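Local structure of probable ribosomal RNA small subunit methyltransferase (Thermus thermophilus, 3DMH) at residues E70-S75 with Q88-L93; H201-V206 with S267-Q272; D263-V268 with A284-V289. The protein transfers a methyl group from S-adenosylmethionine to the N2 atom of a guanosine in 16S ribosomal RNA. All blocks are in the same frame, centred on the assembly; numbering follows the deposited sequence.

Contact 1: E70-S75 with Q88-L93; sequences ERLETS and QARLAL
The carbonyl oxygen of Arg71 accepts one nearly straight hydrogen bond, 2.8 Å from Arg90 N to Arg71 O, and a weaker CA-H...O contact from Ala89 CA. Glu73 carries the parallel pairing onward. Glu73 N donates to Arg90 O at 3.0 Å, and Glu73 O accepts from Ala92 N at 3.1 Å, this last donor standing 49° out of the carbonyl plane as residues 88-93 leave the strand after Leu91. The acidic side chain of Glu70 works in two directions. With CG anti to the backbone N (chi1 178°) and a bend at the next torsion, Glu70 OE1 meets Arg90 NE in a salt bridge of 3.1 Å, while Glu70 OE2 turns its anti lone pair to Arg71 N. NE alone of the guanidinium bonds to the carboxylate, whose plane is turned about 53° from it, so the bridge is not the flat two-pronged kind. Arg71 NH1 reaches across to Gln88 O at 2.9 Å, in the carbonyl plane and at the edge of the guanidinium; Arg71 NH2 is held by Glu64, fixing the rotation of the group. On the face of the sheet that bears Leu72 and Arg90, Leu72 CD2 rests on Ala92 CB at 3.9 Å. Beyond the strand end, the side chains of Thr74 and Leu93 cross at about a right angle, with Thr74 CG2 4.0 Å from Leu93 CD2. Joined by helix 76-84, these parallel strands form a beta-alpha-beta unit at the edge of a seven-stranded sheet whose 3-2-1-4-5-7-6 order is that of the class I methyltransferase fold.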
loop_
_atom_site.group_PDB
_atom_site.type_symbol
_atom_site.label_atom_id
_atom_site.label_comp_id
_atom_site.label_asym_id
_atom_site.label_seq_id
_atom_site.Cartn_x
_atom_site.Cartn_y
_atom_site.Cartn_z
ATOM N N GLU A 70 5.952 -13.943 14.376
ATOM C CA GLU A 70 6.390 -13.533 13.041
ATOM C C GLU A 70 5.318 -12.598 12.480
ATOM O O GLU A 70 4.148 -12.670 12.864
ATOM C CB GLU A 70 6.577 -14.769 12.160
ATOM C CG GLU A 70 6.983 -14.493 10.701
ATOM C CD GLU A 70 8.322 -13.783 10.568
ATOM O OE1 GLU A 70 9.309 -14.488 10.244
ATOM O OE2 GLU A 70 8.401 -12.548 10.784
ATOM N N ARG A 71 5.723 -11.696 11.598
ATOM C CA ARG A 71 4.811 -10.677 11.050
ATOM C C ARG A 71 5.068 -10.583 9.572
ATOM O O ARG A 71 6.226 -10.448 9.179
ATOM C CB ARG A 71 5.087 -9.315 11.695
ATOM C CG ARG A 71 4.939 -9.315 13.208
ATOM C CD ARG A 71 5.505 -8.008 13.808
ATOM N NE ARG A 71 5.287 -8.046 15.261
ATOM C CZ ARG A 71 6.044 -8.734 16.115
ATOM N NH1 ARG A 71 7.136 -9.408 15.711
ATOM N NH2 ARG A 71 5.715 -8.743 17.396
ATOM N N LEU A 72 4.013 -10.664 8.767
ATOM C CA LEU A 72 4.162 -10.481 7.309
ATOM C C LEU A 72 3.518 -9.167 6.924
ATOM O O LEU A 72 2.319 -8.985 7.144
ATOM C CB LEU A 72 3.494 -11.647 6.544
ATOM C CG LEU A 72 3.984 -13.048 6.959
ATOM C CD1 LEU A 72 3.392 -14.057 5.985
ATOM C CD2 LEU A 72 5.490 -13.196 6.998
ATOM N N GLU A 73 4.290 -8.276 6.298
ATOM C CA GLU A 73 3.783 -6.946 6.041
ATOM C C GLU A 73 4.148 -6.481 4.632
ATOM O O GLU A 73 5.275 -6.692 4.153
ATOM C CB GLU A 73 4.338 -6.004 7.093
ATOM C CG GLU A 73 3.981 -4.521 6.917
ATOM C CD GLU A 73 2.488 -4.285 6.857
ATOM O OE1 GLU A 73 1.793 -4.545 7.855
ATOM O OE2 GLU A 73 1.957 -3.835 5.814
ATOM N N THR A 74 3.160 -5.879 3.970
ATOM C CA THR A 74 3.328 -5.412 2.600
ATOM C C THR A 74 3.790 -3.963 2.472
ATOM O O THR A 74 4.336 -3.582 1.431
ATOM C CB THR A 74 2.012 -5.544 1.791
ATOM O OG1 THR A 74 0.970 -4.891 2.531
ATOM C CG2 THR A 74 1.611 -7.005 1.644
ATOM N N SER A 75 3.554 -3.154 3.517
ATOM C CA SER A 75 3.904 -1.739 3.461
ATOM C C SER A 75 5.330 -1.502 3.882
ATOM O O SER A 75 5.738 -1.857 4.992
ATOM C CB SER A 75 2.956 -0.950 4.365
ATOM O OG SER A 75 3.483 0.352 4.691
ATOM N N GLN A 88 10.331 -8.682 14.843
ATOM C CA GLN A 88 10.589 -9.514 13.657
ATOM C C GLN A 88 9.461 -9.265 12.674
ATOM O O GLN A 88 8.287 -9.312 13.046
ATOM C CB GLN A 88 10.629 -10.983 14.061
ATOM C CG GLN A 88 11.063 -11.897 12.920
ATOM C CD GLN A 88 11.100 -13.338 13.322
ATOM O OE1 GLN A 88 10.227 -14.114 12.942
ATOM N NE2 GLN A 88 12.111 -13.716 14.100
ATOM N N ALA A 89 9.831 -9.023 11.420
ATOM C CA ALA A 89 8.846 -8.758 10.397
ATOM C C ALA A 89 9.482 -9.028 9.066
ATOM O O ALA A 89 10.676 -8.769 8.871
ATOM C CB ALA A 89 8.356 -7.335 10.472
ATOM N N ARG A 90 8.689 -9.563 8.152
ATOM C CA ARG A 90 9.183 -9.806 6.798
ATOM C C ARG A 90 8.378 -9.029 5.798
ATOM O O ARG A 90 7.175 -8.876 5.956
ATOM C CB ARG A 90 9.032 -11.286 6.425
ATOM C CG ARG A 90 9.586 -12.267 7.432
ATOM C CD ARG A 90 11.030 -12.035 7.723
ATOM N NE ARG A 90 11.519 -13.042 8.670
ATOM C CZ ARG A 90 12.769 -13.127 9.107
ATOM N NH1 ARG A 90 13.682 -12.242 8.742
ATOM N NH2 ARG A 90 13.103 -14.089 9.958
ATOM N N LEU A 91 9.050 -8.620 4.729
ATOM C CA LEU A 91 8.410 -8.024 3.573
ATOM C C LEU A 91 7.736 -9.181 2.829
ATOM O O LEU A 91 8.392 -9.956 2.128
ATOM C CB LEU A 91 9.497 -7.379 2.714
ATOM C CG LEU A 91 10.235 -6.214 3.384
ATOM C CD1 LEU A 91 11.610 -6.100 2.728
ATOM C CD2 LEU A 91 9.425 -4.917 3.269
ATOM N N ALA A 92 6.422 -9.288 2.995
ATOM C CA ALA A 92 5.743 -10.502 2.540
ATOM C C ALA A 92 4.259 -10.303 2.377
ATOM O O ALA A 92 3.649 -9.538 3.104
ATOM C CB ALA A 92 6.014 -11.637 3.502
ATOM N N LEU A 93 3.702 -10.985 1.380
ATOM C CA LEU A 93 2.271 -11.052 1.222
ATOM C C LEU A 93 1.687 -12.028 2.238
ATOM O O LEU A 93 2.354 -12.989 2.646
ATOM C CB LEU A 93 1.951 -11.568 -0.179
ATOM C CG LEU A 93 2.591 -10.766 -1.317
ATOM C CD1 LEU A 93 2.509 -11.570 -2.606
ATOM C CD2 LEU A 93 1.902 -9.424 -1.477
HETATM O O HOH W 1 1.117 -9.214 4.588
#

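Contact 2: H201-V206 with S267-Q272; sequences HHLPGV and SVLSLQ
A type II beta turn, Leu203 to Val206, follows the second strand of the hairpin 187-193/196-202 and settles with the end of that strand against helix 265-277 of the methyltransferase domain, Ser270 being the residue on which both converge. The main chain comes close, with His202 CA 4.4 Å from Ser270 CA, a spacing that the small serine side chain permits. Ser270 OG accepts the amide of Leu203 at 3.0 Å (Leu203 N to Ser270 OG, 166° at the hydrogen), and the same hydroxyl is bonded to Ala266 O one turn back in its own helix. An OG lying beside its own backbone N (chi1 -61°) can make both bonds, so the buried hydroxyl ties the peptide leaving the strand to the helix. Without the hydroxyl, as with an alanine here, the Leu203 amide would probably lose its acceptor and the strand end its polar tie to the helix. Van der Waals contacts complete the join. The apolar Leu203 CD1 reaches Leu269 CB at 4.0 Å, and Val206 CG1 lies 3.6 Å from Ser267 OG, a hydroxyl engaged with Asp264. Gly205 has a positive phi (96°), where a CB would press on the carbonyl oxygen of Pro204, as suits the third position of such a turn. His202, whose CB touches Ser270 OG at 3.5 Å, braces the start of the turn: its NE2 is bonded to Gly210 N, and His202 ND1 donates to Leu203 O at 3.2 Å, the oxygen lying close to the imidazole plane but the nitrogen well above the carbonyl plane.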
loop_
_atom_site.group_PDB
_atom_site.type_symbol
_atom_site.label_atom_id
_atom_site.label_comp_id
_atom_site.label_asym_id
_atom_site.label_seq_id
_atom_site.Cartn_x
_atom_site.Cartn_y
_atom_site.Cartn_z
ATOM N N HIS A 201 -1.177 -6.529 -15.271
ATOM C CA HIS A 201 -1.268 -7.725 -14.445
ATOM C C HIS A 201 -1.199 -7.259 -13.022
ATOM O O HIS A 201 -0.369 -6.419 -12.685
ATOM C CB HIS A 201 -0.091 -8.649 -14.704
ATOM C CG HIS A 201 -0.182 -9.374 -16.006
ATOM N ND1 HIS A 201 0.102 -8.782 -17.222
ATOM C CD2 HIS A 201 -0.565 -10.641 -16.287
ATOM C CE1 HIS A 201 -0.082 -9.663 -18.190
ATOM N NE2 HIS A 201 -0.490 -10.797 -17.650
ATOM N N HIS A 202 -2.077 -7.792 -12.194
ATOM C CA HIS A 202 -2.039 -7.413 -10.785
ATOM C C HIS A 202 -2.607 -8.439 -9.830
ATOM O O HIS A 202 -3.451 -9.280 -10.183
ATOM C CB HIS A 202 -2.696 -6.042 -10.576
ATOM C CG HIS A 202 -4.142 -6.005 -10.940
ATOM N ND1 HIS A 202 -5.119 -6.580 -10.154
ATOM C CD2 HIS A 202 -4.780 -5.469 -12.007
ATOM C CE1 HIS A 202 -6.296 -6.395 -10.720
ATOM N NE2 HIS A 202 -6.120 -5.727 -11.846
ATOM N N LEU A 203 -2.094 -8.355 -8.603
ATOM C CA LEU A 203 -2.581 -9.124 -7.475
ATOM C C LEU A 203 -3.756 -8.392 -6.819
ATOM O O LEU A 203 -4.087 -7.254 -7.213
ATOM C CB LEU A 203 -1.440 -9.334 -6.467
ATOM C CG LEU A 203 -0.304 -10.246 -6.934
ATOM C CD1 LEU A 203 0.918 -10.019 -6.037
ATOM C CD2 LEU A 203 -0.716 -11.701 -6.868
ATOM N N PRO A 204 -4.414 -9.040 -5.832
ATOM C CA PRO A 204 -5.524 -8.356 -5.176
ATOM C C PRO A 204 -5.089 -7.128 -4.381
ATOM O O PRO A 204 -3.948 -7.060 -3.898
ATOM C CB PRO A 204 -6.072 -9.410 -4.200
ATOM C CG PRO A 204 -5.581 -10.726 -4.691
ATOM C CD PRO A 204 -4.241 -10.421 -5.330
ATOM N N GLY A 205 -6.002 -6.161 -4.292
ATOM C CA GLY A 205 -5.862 -5.044 -3.353
ATOM C C GLY A 205 -5.255 -3.788 -3.949
ATOM O O GLY A 205 -5.210 -2.721 -3.296
ATOM N N VAL A 206 -4.754 -3.898 -5.174
ATOM C CA VAL A 206 -4.115 -2.754 -5.835
ATOM C C VAL A 206 -5.126 -1.651 -6.117
ATOM O O VAL A 206 -6.353 -1.910 -6.215
ATOM C CB VAL A 206 -3.411 -3.168 -7.161
ATOM C CG1 VAL A 206 -2.376 -4.242 -6.892
ATOM C CG2 VAL A 206 -4.450 -3.633 -8.194
ATOM N N SER A 267 1.534 -4.328 -5.042
ATOM C CA SER A 267 1.589 -3.436 -6.178
ATOM C C SER A 267 2.943 -3.483 -6.884
ATOM O O SER A 267 3.004 -3.486 -8.118
ATOM C CB SER A 267 1.249 -2.006 -5.747
ATOM O OG SER A 267 -0.132 -1.942 -5.381
ATOM N N VAL A 268 4.032 -3.553 -6.116
ATOM C CA VAL A 268 5.369 -3.685 -6.701
ATOM C C VAL A 268 5.442 -4.945 -7.570
ATOM O O VAL A 268 5.921 -4.906 -8.716
ATOM C CB VAL A 268 6.443 -3.765 -5.610
ATOM C CG1 VAL A 268 7.815 -4.130 -6.193
ATOM C CG2 VAL A 268 6.520 -2.447 -4.874
ATOM N N LEU A 269 4.966 -6.064 -7.031
ATOM C CA LEU A 269 5.007 -7.339 -7.778
ATOM C C LEU A 269 4.134 -7.274 -9.018
ATOM O O LEU A 269 4.471 -7.836 -10.065
ATOM C CB LEU A 269 4.556 -8.506 -6.906
ATOM C CG LEU A 269 5.475 -8.768 -5.700
ATOM C CD1 LEU A 269 4.843 -9.769 -4.744
ATOM C CD2 LEU A 269 6.857 -9.266 -6.138
ATOM N N SER A 270 3.011 -6.573 -8.894
ATOM C CA SER A 270 2.120 -6.349 -10.041
ATOM C C SER A 270 2.804 -5.580 -11.162
ATOM O O SER A 270 2.758 -6.004 -12.327
ATOM C CB SER A 270 0.857 -5.624 -9.597
ATOM O OG SER A 270 0.149 -6.401 -8.644
ATOM N N LEU A 271 3.454 -4.467 -10.803
ATOM C CA LEU A 271 4.228 -3.710 -11.780
ATOM C C LEU A 271 5.308 -4.576 -12.444
ATOM O O LEU A 271 5.494 -4.507 -13.655
ATOM C CB LEU A 271 4.869 -2.500 -11.104
ATOM C CG LEU A 271 5.833 -1.651 -11.945
ATOM C CD1 LEU A 271 5.146 -1.132 -13.230
ATOM C CD2 LEU A 271 6.385 -0.498 -11.110
ATOM N N GLN A 272 6.021 -5.378 -11.648
ATOM C CA GLN A 272 7.089 -6.216 -12.201
ATOM C C GLN A 272 6.542 -7.194 -13.234
ATOM O O GLN A 272 7.152 -7.385 -14.301
ATOM C CB GLN A 272 7.836 -6.934 -11.069
ATOM C CG GLN A 272 8.738 -5.977 -10.289
ATOM C CD GLN A 272 9.347 -6.572 -9.031
ATOM O OE1 GLN A 272 8.894 -7.597 -8.523
ATOM N NE2 GLN A 272 10.377 -5.922 -8.517
#

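Contact 3: D263-V268 with A284-V289; sequences DDLASV and ALHSDV. With SAM (S-adenosylmethionine), chain D.
One hydrogen bond crosses between the two segments, from His286 NE2 to Asp263 O at 2.8 Å. It is bent (132° at the hydrogen): the oxygen lies near the plane of the imidazole, but the nitrogen stands far above the plane of the carbonyl. The same NE2 also bonds Thr74 O, and sharing one N-H between two acceptors is consistent with the bend. With CG anti to the backbone N (chi1 -170°), the ring extends toward the start of helix 265-277, where Leu265 CA lies over one face and Leu265 CB makes an off-centre CH-pi contact, 4.2 Å from the His286 centroid. Val268 crosses the His286 side chain at about a right angle, with Val268 CG2 3.7 Å from His286 CA and CG1 against Ala284 O. Among charged groups, Asp263 and Asp288 run side by side, with OD1 of Asp263 4.2 Å from OD1 of Asp288. The cost is probably offset by Arg80 and Lys24, which form salt bridges to Asp288 OD2, and by Ser75 OG and Ala77 N, which bond to Asp263. The cofactor contacts gather at the adenine. Asp288 OD1, also bonded by Tyr8 OH, accepts from SAM N6 at 3.0 Å. Val289 N donates to SAM N1 at 2.9 Å. Asp263 CB packs on a face of the base, 3.4 Å from SAM C6. With Glu262 also bonded to S-adenosylmethionine at the end of the preceding strand, this is the adenosine side of the cofactor pocket in a Rossmann-like class I methyltransferase, built on the carboxyl ends of its parallel strands.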
loop_
_atom_site.group_PDB
_atom_site.type_symbol
_atom_site.label_atom_id
_atom_site.label_comp_id
_atom_site.label_asym_id
_atom_site.label_seq_id
_atom_site.Cartn_x
_atom_site.Cartn_y
_atom_site.Cartn_z
ATOM N N ASP A 263 4.820 1.827 -2.112
ATOM C CA ASP A 263 4.966 1.348 -0.742
ATOM C C ASP A 263 4.390 -0.054 -0.558
ATOM O O ASP A 263 4.743 -0.719 0.416
ATOM C CB ASP A 263 4.242 2.316 0.188
ATOM C CG ASP A 263 4.455 2.007 1.655
ATOM O OD1 ASP A 263 5.610 2.106 2.123
ATOM O OD2 ASP A 263 3.445 1.714 2.367
ATOM N N ASP A 264 3.453 -0.448 -1.429
ATOM C CA ASP A 264 2.751 -1.712 -1.259
ATOM C C ASP A 264 3.398 -2.846 -2.069
ATOM O O ASP A 264 3.470 -2.759 -3.280
ATOM C CB ASP A 264 1.274 -1.562 -1.682
ATOM C CG ASP A 264 0.585 -2.893 -1.823
ATOM O OD1 ASP A 264 0.728 -3.701 -0.916
ATOM O OD2 ASP A 264 -0.092 -3.124 -2.863
ATOM N N LEU A 265 3.880 -3.879 -1.375
ATOM C CA LEU A 265 4.503 -5.019 -2.021
ATOM C C LEU A 265 3.650 -5.660 -3.112
ATOM O O LEU A 265 4.177 -6.040 -4.162
ATOM C CB LEU A 265 4.865 -6.095 -0.990
ATOM C CG LEU A 265 5.565 -7.343 -1.506
ATOM C CD1 LEU A 265 6.873 -6.989 -2.187
ATOM C CD2 LEU A 265 5.796 -8.295 -0.373
ATOM N N ALA A 266 2.348 -5.822 -2.856
ATOM C CA ALA A 266 1.482 -6.467 -3.875
ATOM C C ALA A 266 1.524 -5.652 -5.175
ATOM O O ALA A 266 1.567 -6.202 -6.280
ATOM C CB ALA A 266 0.059 -6.611 -3.347
ATOM N N SER A 267 1.534 -4.328 -5.042
ATOM C CA SER A 267 1.589 -3.436 -6.178
ATOM C C SER A 267 2.943 -3.483 -6.884
ATOM O O SER A 267 3.004 -3.486 -8.118
ATOM C CB SER A 267 1.249 -2.006 -5.747
ATOM O OG SER A 267 -0.132 -1.942 -5.381
ATOM N N VAL A 268 4.032 -3.553 -6.116
ATOM C CA VAL A 268 5.369 -3.685 -6.701
ATOM C C VAL A 268 5.442 -4.945 -7.570
ATOM O O VAL A 268 5.921 -4.906 -8.716
ATOM C CB VAL A 268 6.443 -3.765 -5.610
ATOM C CG1 VAL A 268 7.815 -4.130 -6.193
ATOM C CG2 VAL A 268 6.520 -2.447 -4.874
ATOM N N ALA A 284 11.276 -1.136 -10.499
ATOM C CA ALA A 284 10.038 -1.205 -9.737
ATOM C C ALA A 284 10.428 -1.361 -8.281
ATOM O O ALA A 284 10.639 -2.480 -7.800
ATOM C CB ALA A 284 9.199 -2.393 -10.199
ATOM N N LEU A 285 10.501 -0.234 -7.572
ATOM C CA LEU A 285 11.067 -0.252 -6.226
ATOM C C LEU A 285 9.993 -0.281 -5.181
ATOM O O LEU A 285 9.011 0.449 -5.260
ATOM C CB LEU A 285 11.963 0.966 -5.992
ATOM C CG LEU A 285 13.045 1.185 -7.048
ATOM C CD1 LEU A 285 13.854 2.381 -6.639
ATOM C CD2 LEU A 285 13.913 -0.039 -7.152
ATOM N N HIS A 286 10.226 -1.119 -4.186
ATOM C CA HIS A 286 9.393 -1.163 -3.002
ATOM C C HIS A 286 9.974 -0.126 -2.048
ATOM O O HIS A 286 11.054 -0.305 -1.499
ATOM C CB HIS A 286 9.419 -2.581 -2.414
ATOM C CG HIS A 286 8.416 -2.792 -1.322
ATOM N ND1 HIS A 286 8.539 -3.768 -0.354
ATOM C CD2 HIS A 286 7.245 -2.156 -1.074
ATOM C CE1 HIS A 286 7.492 -3.715 0.453
ATOM N NE2 HIS A 286 6.700 -2.734 0.043
ATOM N N SER A 287 9.239 0.965 -1.850
ATOM C CA SER A 287 9.802 2.160 -1.242
ATOM C C SER A 287 8.700 2.986 -0.590
ATOM O O SER A 287 7.610 3.122 -1.153
ATOM C CB SER A 287 10.405 3.018 -2.351
ATOM O OG SER A 287 11.115 4.137 -1.834
ATOM N N ASP A 288 9.015 3.548 0.578
ATOM C CA ASP A 288 8.137 4.531 1.217
ATOM C C ASP A 288 8.538 5.882 0.618
ATOM O O ASP A 288 9.599 6.411 0.942
ATOM C CB ASP A 288 8.367 4.519 2.735
ATOM C CG ASP A 288 7.525 5.548 3.481
ATOM O OD1 ASP A 288 6.580 6.098 2.875
ATOM O OD2 ASP A 288 7.809 5.776 4.681
ATOM N N VAL A 289 7.727 6.377 -0.311
ATOM C CA VAL A 289 8.045 7.575 -1.107
ATOM C C VAL A 289 9.450 7.355 -1.715
ATOM O O VAL A 289 9.660 6.345 -2.406
ATOM C CB VAL A 289 7.857 8.929 -0.330
ATOM C CG1 VAL A 289 7.791 10.091 -1.310
ATOM C CG2 VAL A 289 6.538 8.921 0.441
HETATM N N SAM D . 0.229 5.302 -10.372
HETATM C CA SAM D . -0.858 4.268 -10.267
HETATM C C SAM D . -1.972 4.628 -11.226
HETATM O O SAM D . -1.927 5.766 -11.712
HETATM O OXT SAM D . -2.879 3.809 -11.453
HETATM C CB SAM D . -1.434 4.207 -8.851
HETATM C CG SAM D . -2.051 5.506 -8.326
HETATM S SD SAM D . -2.809 5.268 -6.686
HETATM C CE SAM D . -3.987 6.648 -6.626
HETATM C "C5'" SAM D . -1.572 5.845 -5.486
HETATM C "C4'" SAM D . -0.467 4.827 -5.259
HETATM O "O4'" SAM D . 0.344 5.385 -4.228
HETATM C "C3'" SAM D . -0.943 3.444 -4.793
HETATM O "O3'" SAM D . -0.449 2.407 -5.630
HETATM C "C2'" SAM D . -0.409 3.355 -3.359
HETATM O "O2'" SAM D . -0.116 2.050 -2.901
HETATM C "C1'" SAM D . 0.805 4.272 -3.489
HETATM N N9 SAM D . 1.301 4.694 -2.193
HETATM C C8 SAM D . 0.594 4.917 -1.013
HETATM N N7 SAM D . 1.455 5.331 -0.052
HETATM C C5 SAM D . 2.716 5.355 -0.611
HETATM C C6 SAM D . 3.988 5.651 -0.107
HETATM N N6 SAM D . 4.169 5.982 1.179
HETATM N N1 SAM D . 5.056 5.573 -0.971
HETATM C C2 SAM D . 4.898 5.203 -2.288
HETATM N N3 SAM D . 3.655 4.848 -2.800
HETATM C C4 SAM D . 2.604 4.947 -1.956
#

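Overall arrangement
Contact 1 closes in the chain before the other two open, and it belongs to the first seven-stranded sheet; contact 3 occupies the equivalent strand-helix-strand unit of the second sheet, which has the same strand order. Their centres are about 13 Å apart, and they meet directly: Thr74 O with Leu265 N, and Ser75 OG with Asp263 OD2 in probable hydrogen bonds. Contact 2 opens at 201-206 and reaches helix 265-277, on which contact 3 begins (263-268) before closing at 284-289; their centres are about 10 Å apart. Between contacts 1 and 2, about 17 Å apart, Leu93 packs on Leu203 and Leu269. The helix thus joins the sheet domains and the hairpin beside the cofactor pocket.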